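Local structure of fibronectin-binding protein BBK32 (Borrelia burgdorferi, 6N1L) at residues Y9-A23 / Y79-Y92. The protein is named for binding fibronectin and, through the domain described here, probably inhibits the classical complement pathway by binding C1r. Residues are numbered along the deposited sequence; the frame is centred on the assembly and turned at random.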
ATOM      1  N   TYR A   9       7.487  27.558  -4.173  1.00 59.07           N
ATOM      2  CA  TYR A   9       7.598  26.640  -3.044  1.00 57.11           C
ATOM      3  C   TYR A   9       6.249  26.038  -2.688  1.00 58.29           C
ATOM      4  O   TYR A   9       6.185  24.909  -2.186  1.00 54.24           O
ATOM      5  CB  TYR A   9       8.181  27.372  -1.840  1.00 50.94           C
ATOM      6  CG  TYR A   9       8.748  26.495  -0.747  1.00 48.78           C
ATOM      7  CD1 TYR A   9       7.991  26.171   0.376  1.00 46.19           C
ATOM      8  CD2 TYR A   9      10.060  26.027  -0.813  1.00 45.20           C
ATOM      9  CE1 TYR A   9       8.523  25.384   1.401  1.00 44.77           C
ATOM     10  CE2 TYR A   9      10.596  25.240   0.201  1.00 41.76           C
ATOM     11  CZ  TYR A   9       9.823  24.921   1.303  1.00 41.66           C
ATOM     12  OH  TYR A   9      10.356  24.145   2.310  1.00 42.54           O
ATOM     13  N   GLN A  10       5.166  26.782  -2.930  1.00 56.40           N
ATOM     14  CA  GLN A  10       3.828  26.242  -2.716  1.00 57.71           C
ATOM     15  C   GLN A  10       3.566  25.048  -3.620  1.00 54.12           C
ATOM     16  O   GLN A  10       2.947  24.064  -3.195  1.00 57.99           O
ATOM     17  CB  GLN A  10       2.777  27.326  -2.953  1.00 58.68           C
ATOM     18  CG  GLN A  10       2.210  27.913  -1.678  1.00 61.84           C
ATOM     19  CD  GLN A  10       1.777  26.845  -0.693  1.00 63.94           C
ATOM     20  OE1 GLN A  10       1.030  25.926  -1.043  1.00 69.59           O
ATOM     21  NE2 GLN A  10       2.249  26.955   0.546  1.00 62.88           N
ATOM     22  N   SER A  11       4.027  25.111  -4.872  1.00 50.53           N
ATOM     23  CA  SER A  11       3.785  24.003  -5.788  1.00 53.71           C
ATOM     24  C   SER A  11       4.525  22.741  -5.353  1.00 52.51           C
ATOM     25  O   SER A  11       4.075  21.628  -5.653  1.00 52.21           O
ATOM     26  CB  SER A  11       4.175  24.396  -7.213  1.00 47.72           C
ATOM     27  OG  SER A  11       5.547  24.168  -7.468  1.00 52.93           O
ATOM     28  N   TYR A  12       5.654  22.888  -4.654  1.00 48.04           N
ATOM     29  CA  TYR A  12       6.299  21.729  -4.042  1.00 51.69           C
ATOM     30  C   TYR A  12       5.413  21.123  -2.961  1.00 50.34           C
ATOM     31  O   TYR A  12       5.200  19.904  -2.926  1.00 45.89           O
ATOM     32  CB  TYR A  12       7.655  22.119  -3.451  1.00 46.73           C
ATOM     33  CG  TYR A  12       8.666  22.632  -4.456  1.00 49.83           C
ATOM     34  CD1 TYR A  12       8.793  22.051  -5.708  1.00 52.23           C
ATOM     35  CD2 TYR A  12       9.501  23.703  -4.140  1.00 54.78           C
ATOM     36  CE1 TYR A  12       9.722  22.520  -6.625  1.00 54.73           C
ATOM     37  CE2 TYR A  12      10.430  24.182  -5.053  1.00 52.13           C
ATOM     38  CZ  TYR A  12      10.536  23.585  -6.292  1.00 52.57           C
ATOM     39  OH  TYR A  12      11.460  24.055  -7.204  1.00 53.65           O
ATOM     40  N   LEU A  13       4.893  21.963  -2.063  1.00 48.12           N
ATOM     41  CA  LEU A  13       4.031  21.466  -0.996  1.00 51.78           C
ATOM     42  C   LEU A  13       2.768  20.825  -1.562  1.00 53.37           C
ATOM     43  O   LEU A  13       2.311  19.788  -1.063  1.00 53.07           O
ATOM     44  CB  LEU A  13       3.685  22.605  -0.035  1.00 51.31           C
ATOM     45  CG  LEU A  13       4.847  23.151   0.800  1.00 55.29           C
ATOM     46  CD1 LEU A  13       4.550  24.558   1.294  1.00 55.35           C
ATOM     47  CD2 LEU A  13       5.154  22.224   1.968  1.00 53.01           C
ATOM     48  N   GLU A  14       2.206  21.417  -2.620  1.00 52.21           N
ATOM     49  CA  GLU A  14       1.029  20.846  -3.270  1.00 53.36           C
ATOM     50  C   GLU A  14       1.353  19.504  -3.915  1.00 51.26           C
ATOM     51  O   GLU A  14       0.585  18.541  -3.792  1.00 52.01           O
ATOM     52  CB  GLU A  14       0.488  21.822  -4.318  1.00 56.74           C
ATOM     53  CG  GLU A  14      -0.213  23.044  -3.742  1.00 61.92           C
ATOM     54  CD  GLU A  14      -0.962  22.735  -2.458  1.00 66.07           C
ATOM     55  OE1 GLU A  14      -0.419  23.023  -1.370  1.00 66.61           O
ATOM     56  OE2 GLU A  14      -2.095  22.206  -2.540  1.00 70.66           O
ATOM     57  N   GLY A  15       2.477  19.433  -4.632  1.00 48.11           N
ATOM     58  CA  GLY A  15       2.881  18.181  -5.251  1.00 46.61           C
ATOM     59  C   GLY A  15       3.085  17.062  -4.243  1.00 45.45           C
ATOM     60  O   GLY A  15       2.688  15.921  -4.482  1.00 42.77           O
ATOM     61  N   VAL A  16       3.699  17.371  -3.099  1.00 41.72           N
ATOM     62  CA  VAL A  16       3.903  16.329  -2.094  1.00 42.22           C
ATOM     63  C   VAL A  16       2.567  15.903  -1.496  1.00 46.47           C
ATOM     64  O   VAL A  16       2.297  14.705  -1.326  1.00 38.97           O
ATOM     65  CB  VAL A  16       4.896  16.814  -1.025  1.00 42.71           C
ATOM     66  CG1 VAL A  16       4.815  15.943   0.222  1.00 36.50           C
ATOM     67  CG2 VAL A  16       6.309  16.816  -1.601  1.00 38.32           C
ATOM     68  N   LYS A  17       1.688  16.871  -1.219  1.00 46.57           N
ATOM     69  CA  LYS A  17       0.380  16.544  -0.663  1.00 47.29           C
ATOM     70  C   LYS A  17      -0.416  15.648  -1.606  1.00 44.17           C
ATOM     71  O   LYS A  17      -1.050  14.680  -1.167  1.00 47.42           O
ATOM     72  CB  LYS A  17      -0.392  17.827  -0.354  1.00 52.71           C
ATOM     73  CG  LYS A  17      -1.785  17.582   0.205  1.00 57.91           C
ATOM     74  CD  LYS A  17      -2.747  18.700  -0.167  1.00 61.19           C
ATOM     75  CE  LYS A  17      -4.186  18.198  -0.194  1.00 63.02           C
ATOM     76  NZ  LYS A  17      -4.912  18.722  -1.383  1.00 62.40           N
ATOM     77  N   TYR A  18      -0.376  15.936  -2.908  1.00 42.38           N
ATOM     78  CA  TYR A  18      -1.118  15.117  -3.859  1.00 45.70           C
ATOM     79  C   TYR A  18      -0.579  13.692  -3.897  1.00 46.37           C
ATOM     80  O   TYR A  18      -1.347  12.719  -3.887  1.00 39.95           O
ATOM     81  CB  TYR A  18      -1.062  15.726  -5.259  1.00 45.94           C
ATOM     82  CG  TYR A  18      -1.601  14.774  -6.299  1.00 49.67           C
ATOM     83  CD1 TYR A  18      -2.973  14.605  -6.461  1.00 53.40           C
ATOM     84  CD2 TYR A  18      -0.746  14.029  -7.105  1.00 47.20           C
ATOM     85  CE1 TYR A  18      -3.480  13.723  -7.396  1.00 53.35           C
ATOM     86  CE2 TYR A  18      -1.249  13.143  -8.049  1.00 50.85           C
ATOM     87  CZ  TYR A  18      -2.615  12.997  -8.191  1.00 54.56           C
ATOM     88  OH  TYR A  18      -3.122  12.116  -9.127  1.00 54.07           O
ATOM     89  N   ASN A  19       0.745  13.550  -3.965  1.00 41.56           N
ATOM     90  CA  ASN A  19       1.312  12.216  -4.123  1.00 39.39           C
ATOM     91  C   ASN A  19       1.206  11.404  -2.839  1.00 39.81           C
ATOM     92  O   ASN A  19       1.019  10.181  -2.900  1.00 33.51           O
ATOM     93  CB  ASN A  19       2.757  12.316  -4.605  1.00 39.59           C
ATOM     94  CG  ASN A  19       2.848  12.646  -6.086  1.00 42.80           C
ATOM     95  OD1 ASN A  19       2.842  11.752  -6.934  1.00 41.55           O
ATOM     96  ND2 ASN A  19       2.921  13.939  -6.406  1.00 39.83           N
ATOM     97  N   VAL A  20       1.300  12.055  -1.674  1.00 37.02           N
ATOM     98  CA  VAL A  20       1.101  11.340  -0.417  1.00 35.93           C
ATOM     99  C   VAL A  20      -0.349  10.873  -0.298  1.00 40.22           C
ATOM    100  O   VAL A  20      -0.624   9.728   0.095  1.00 34.87           O
ATOM    101  CB  VAL A  20       1.523  12.223   0.769  1.00 36.90           C
ATOM    102  CG1 VAL A  20       1.130  11.572   2.084  1.00 36.97           C
ATOM    103  CG2 VAL A  20       3.031  12.458   0.726  1.00 34.80           C
ATOM    104  N   ASP A  21      -1.298  11.739  -0.663  1.00 37.47           N
ATOM    105  CA  ASP A  21      -2.705  11.341  -0.646  1.00 39.87           C
ATOM    106  C   ASP A  21      -2.950  10.155  -1.562  1.00 36.65           C
ATOM    107  O   ASP A  21      -3.676   9.219  -1.202  1.00 36.50           O
ATOM    108  CB  ASP A  21      -3.597  12.510  -1.067  1.00 44.69           C
ATOM    109  CG  ASP A  21      -4.046  13.368   0.105  1.00 54.81           C
ATOM    110  OD1 ASP A  21      -3.718  13.033   1.269  1.00 54.41           O
ATOM    111  OD2 ASP A  21      -4.725  14.392  -0.145  1.00 60.71           O
ATOM    112  N   SER A  22      -2.360  10.178  -2.761  1.00 36.68           N
ATOM    113  CA  SER A  22      -2.501   9.056  -3.678  1.00 37.94           C
ATOM    114  C   SER A  22      -1.865   7.796  -3.113  1.00 34.25           C
ATOM    115  O   SER A  22      -2.363   6.691  -3.340  1.00 33.02           O
ATOM    116  CB  SER A  22      -1.884   9.394  -5.030  1.00 39.55           C
ATOM    117  OG  SER A  22      -2.469  10.565  -5.577  1.00 41.59           O
ATOM    118  N   ALA A  23      -0.749   7.932  -2.399  1.00 32.81           N
ATOM    119  CA  ALA A  23      -0.126   6.754  -1.802  1.00 31.26           C
ATOM    120  C   ALA A  23      -1.015   6.171  -0.716  1.00 32.54           C
ATOM    121  O   ALA A  23      -1.136   4.939  -0.595  1.00 30.63           O
ATOM    122  CB  ALA A  23       1.252   7.114  -1.235  1.00 29.46           C
ATOM    123  N   TYR A  79       4.414   6.790  -6.295  1.00 33.24           N
ATOM    124  CA  TYR A  79       3.870   7.972  -5.636  1.00 34.22           C
ATOM    125  C   TYR A  79       4.829   8.484  -4.562  1.00 32.10           C
ATOM    126  O   TYR A  79       5.042   9.699  -4.438  1.00 33.49           O
ATOM    127  CB  TYR A  79       2.502   7.668  -5.026  1.00 32.58           C
ATOM    128  CG  TYR A  79       1.340   7.716  -6.007  1.00 35.12           C
ATOM    129  CD1 TYR A  79       1.213   8.763  -6.918  1.00 36.46           C
ATOM    130  CD2 TYR A  79       0.372   6.715  -6.021  1.00 34.29           C
ATOM    131  CE1 TYR A  79       0.149   8.810  -7.814  1.00 40.02           C
ATOM    132  CE2 TYR A  79      -0.687   6.751  -6.909  1.00 36.63           C
ATOM    133  CZ  TYR A  79      -0.797   7.800  -7.802  1.00 38.78           C
ATOM    134  OH  TYR A  79      -1.854   7.832  -8.680  1.00 43.33           O
ATOM    135  N   ILE A  80       5.423   7.579  -3.782  1.00 28.88           N
ATOM    136  CA  ILE A  80       6.341   8.014  -2.727  1.00 31.42           C
ATOM    137  C   ILE A  80       7.646   8.534  -3.324  1.00 31.23           C
ATOM    138  O   ILE A  80       8.242   9.490  -2.808  1.00 32.04           O
ATOM    139  CB  ILE A  80       6.594   6.869  -1.723  1.00 28.87           C
ATOM    140  CG1 ILE A  80       5.296   6.522  -0.989  1.00 30.00           C
ATOM    141  CG2 ILE A  80       7.693   7.238  -0.707  1.00 29.54           C
ATOM    142  CD1 ILE A  80       4.647   7.705  -0.325  1.00 32.53           C
ATOM    143  N   GLN A  81       8.111   7.927  -4.419  1.00 30.82           N
ATOM    144  CA  GLN A  81       9.370   8.375  -5.010  1.00 37.19           C
ATOM    145  C   GLN A  81       9.236   9.777  -5.586  1.00 34.99           C
ATOM    146  O   GLN A  81      10.166  10.590  -5.464  1.00 34.86           O
ATOM    147  CB  GLN A  81       9.847   7.387  -6.072  1.00 37.74           C
ATOM    148  CG  GLN A  81      10.335   6.080  -5.479  1.00 39.81           C
ATOM    149  CD  GLN A  81      10.937   5.153  -6.512  1.00 41.87           C
ATOM    150  OE1 GLN A  81      10.462   5.081  -7.642  1.00 41.12           O
ATOM    151  NE2 GLN A  81      11.983   4.431  -6.121  1.00 50.00           N
ATOM    152  N   VAL A  82       8.077  10.091  -6.179  1.00 34.82           N
ATOM    153  CA  VAL A  82       7.801  11.463  -6.607  1.00 38.68           C
ATOM    154  C   VAL A  82       7.725  12.394  -5.399  1.00 39.14           C
ATOM    155  O   VAL A  82       8.208  13.539  -5.445  1.00 35.13           O
ATOM    156  CB  VAL A  82       6.503  11.519  -7.432  1.00 39.37           C
ATOM    157  CG1 VAL A  82       6.100  12.975  -7.724  1.00 40.74           C
ATOM    158  CG2 VAL A  82       6.660  10.730  -8.715  1.00 38.97           C
ATOM    159  N   SER A  83       7.101  11.929  -4.313  1.00 32.96           N
ATOM    160  CA  SER A  83       7.018  12.731  -3.096  1.00 32.33           C
ATOM    161  C   SER A  83       8.409  13.084  -2.592  1.00 32.20           C
ATOM    162  O   SER A  83       8.670  14.241  -2.230  1.00 34.17           O
ATOM    163  CB  SER A  83       6.252  11.974  -2.009  1.00 32.86           C
ATOM    164  OG  SER A  83       4.856  12.012  -2.269  1.00 41.94           O
ATOM    165  N   VAL A  84       9.318  12.103  -2.585  1.00 31.69           N
ATOM    166  CA  VAL A  84      10.666  12.312  -2.065  1.00 32.66           C
ATOM    167  C   VAL A  84      11.439  13.269  -2.967  1.00 36.68           C
ATOM    168  O   VAL A  84      12.109  14.192  -2.489  1.00 34.10           O
ATOM    169  CB  VAL A  84      11.396  10.965  -1.907  1.00 36.30           C
ATOM    170  CG1 VAL A  84      12.888  11.172  -1.667  1.00 34.82           C
ATOM    171  CG2 VAL A  84      10.772  10.160  -0.765  1.00 31.58           C
ATOM    172  N   LYS A  85      11.344  13.073  -4.287  1.00 34.04           N
ATOM    173  CA  LYS A  85      12.040  13.974  -5.204  1.00 36.24           C
ATOM    174  C   LYS A  85      11.576  15.415  -5.017  1.00 40.36           C
ATOM    175  O   LYS A  85      12.398  16.349  -4.983  1.00 35.40           O
ATOM    176  CB  LYS A  85      11.825  13.517  -6.652  1.00 38.55           C
ATOM    177  CG  LYS A  85      12.653  12.298  -7.039  1.00 50.53           C
ATOM    178  CD  LYS A  85      12.050  11.518  -8.218  1.00 53.71           C
ATOM    179  CE  LYS A  85      12.095  10.003  -7.952  1.00 52.84           C
ATOM    180  NZ  LYS A  85      12.620   9.207  -9.104  1.00 55.61           N
ATOM    181  N   THR A  86      10.264  15.610  -4.878  1.00 34.48           N
ATOM    182  CA  THR A  86       9.720  16.950  -4.686  1.00 38.09           C
ATOM    183  C   THR A  86      10.089  17.500  -3.316  1.00 38.23           C
ATOM    184  O   THR A  86      10.495  18.666  -3.191  1.00 35.56           O
ATOM    185  CB  THR A  86       8.205  16.928  -4.867  1.00 38.91           C
ATOM    186  OG1 THR A  86       7.894  16.422  -6.167  1.00 42.03           O
ATOM    187  CG2 THR A  86       7.629  18.340  -4.745  1.00 40.22           C
ATOM    188  N   ALA A  87       9.989  16.673  -2.275  1.00 32.06           N
ATOM    189  CA  ALA A  87      10.311  17.148  -0.933  1.00 33.38           C
ATOM    190  C   ALA A  87      11.789  17.460  -0.745  1.00 33.81           C
ATOM    191  O   ALA A  87      12.146  18.117   0.242  1.00 34.02           O
ATOM    192  CB  ALA A  87       9.875  16.123   0.118  1.00 32.31           C
ATOM    193  N   ALA A  88      12.665  16.986  -1.634  1.00 32.16           N
ATOM    194  CA  ALA A  88      14.075  17.321  -1.487  1.00 33.44           C
ATOM    195  C   ALA A  88      14.334  18.810  -1.687  1.00 33.59           C
ATOM    196  O   ALA A  88      15.434  19.267  -1.360  1.00 32.61           O
ATOM    197  CB  ALA A  88      14.931  16.514  -2.466  1.00 35.21           C
ATOM    198  N   ASN A  89      13.354  19.556  -2.204  1.00 33.64           N
ATOM    199  CA  ASN A  89      13.427  21.011  -2.319  1.00 34.24           C
ATOM    200  C   ASN A  89      13.023  21.729  -1.033  1.00 37.82           C
ATOM    201  O   ASN A  89      13.204  22.953  -0.938  1.00 37.61           O
ATOM    202  CB  ASN A  89      12.541  21.491  -3.483  1.00 38.15           C
ATOM    203  CG  ASN A  89      13.026  20.985  -4.836  1.00 44.84           C
ATOM    204  OD1 ASN A  89      14.042  21.445  -5.362  1.00 43.71           O
ATOM    205  ND2 ASN A  89      12.304  20.027  -5.400  1.00 41.95           N
ATOM    206  N   PHE A  90      12.485  21.013  -0.046  1.00 33.25           N
ATOM    207  CA  PHE A  90      12.066  21.645   1.202  1.00 36.01           C
ATOM    208  C   PHE A  90      13.276  22.133   1.993  1.00 34.62           C
ATOM    209  O   PHE A  90      14.321  21.472   2.048  1.00 34.70           O
ATOM    210  CB  PHE A  90      11.248  20.661   2.052  1.00 40.35           C
ATOM    211  CG  PHE A  90       9.884  20.318   1.473  1.00 38.54           C
ATOM    212  CD1 PHE A  90       9.311  21.090   0.476  1.00 39.08           C
ATOM    213  CD2 PHE A  90       9.182  19.200   1.940  1.00 39.43           C
ATOM    214  CE1 PHE A  90       8.067  20.770  -0.043  1.00 42.66           C
ATOM    215  CE2 PHE A  90       7.940  18.882   1.424  1.00 36.68           C
ATOM    216  CZ  PHE A  90       7.383  19.666   0.432  1.00 44.52           C
ATOM    217  N   VAL A  91      13.139  23.307   2.627  1.00 39.85           N
ATOM    218  CA  VAL A  91      14.239  23.919   3.340  1.00 42.15           C
ATOM    219  C   VAL A  91      13.945  24.220   4.808  1.00 47.14           C
ATOM    220  O   VAL A  91      14.893  24.386   5.591  1.00 45.18           O
ATOM    221  CB  VAL A  91      14.711  25.213   2.635  1.00 37.68           C
ATOM    222  CG1 VAL A  91      15.260  24.889   1.259  1.00 38.19           C
ATOM    223  CG2 VAL A  91      13.568  26.204   2.547  1.00 43.85           C
ATOM    224  N   TYR A  92      12.678  24.306   5.218  1.00 44.19           N
ATOM    225  CA  TYR A  92      12.336  24.704   6.577  1.00 47.75           C
ATOM    226  C   TYR A  92      12.285  23.495   7.510  1.00 53.89           C
ATOM    227  O   TYR A  92      12.366  22.341   7.087  1.00 53.74           O
ATOM    228  CB  TYR A  92      11.013  25.473   6.581  1.00 48.39           C
ATOM    229  CG  TYR A  92      11.051  26.659   5.650  1.00 51.30           C
ATOM    230  CD1 TYR A  92      11.839  27.771   5.938  1.00 49.57           C
ATOM    231  CD2 TYR A  92      10.339  26.655   4.464  1.00 48.93           C
ATOM    232  CE1 TYR A  92      11.891  28.852   5.078  1.00 46.89           C
ATOM    233  CE2 TYR A  92      10.387  27.731   3.597  1.00 51.17           C
ATOM    234  CZ  TYR A  92      11.165  28.827   3.912  1.00 51.16           C
ATOM    235  OH  TYR A  92      11.211  29.892   3.048  1.00 54.11           O
TER
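Tyr9 meets Asn89, Phe90, Val91 and Tyr92 with its ring and hydroxyl, and its side chain illustrates how one tyrosine can use both against one short piece of chain. CG stands anti to the backbone N (chi1 -162°), which carries the ring across to residues 89-92. Past CB, CE2 comes 3.7 Å from Asn89 O and near Val91 CG2, while CE1 and CZ take the edge of the Tyr92 ring on one face, an offset edge-to-face pair with planes at 72°. At the tip, OH accepts a nearly straight bond, in the plane of its ring, from Val91 N at 2.9 Å, and it is also hydrogen-bonded to Asp95. Phe90 completes this aromatic cluster, and its ring reaches in against helix 9-44, where CZ lies 3.7 Å from both Val16 CG2 and Leu13 CD2. The two helices belong to an all-helical bundle and pass nearly antiparallel, their local axes 8.4 Å apart, with helix 122-147 also touching Val16 and Val20. Asn89 lays its amide almost parallel to the Tyr12 ring, CB over the face, and its ND2 bonds back to Thr86 O. Toward the other end Ser22 CB sits 3.3 Å from the centroid of the Tyr79 ring in a CH-pi contact, and Asn19 OD1 approaches that ring's edge at CD1 (3.4 Å), the amide held by its ND2 bond to Gly15 O.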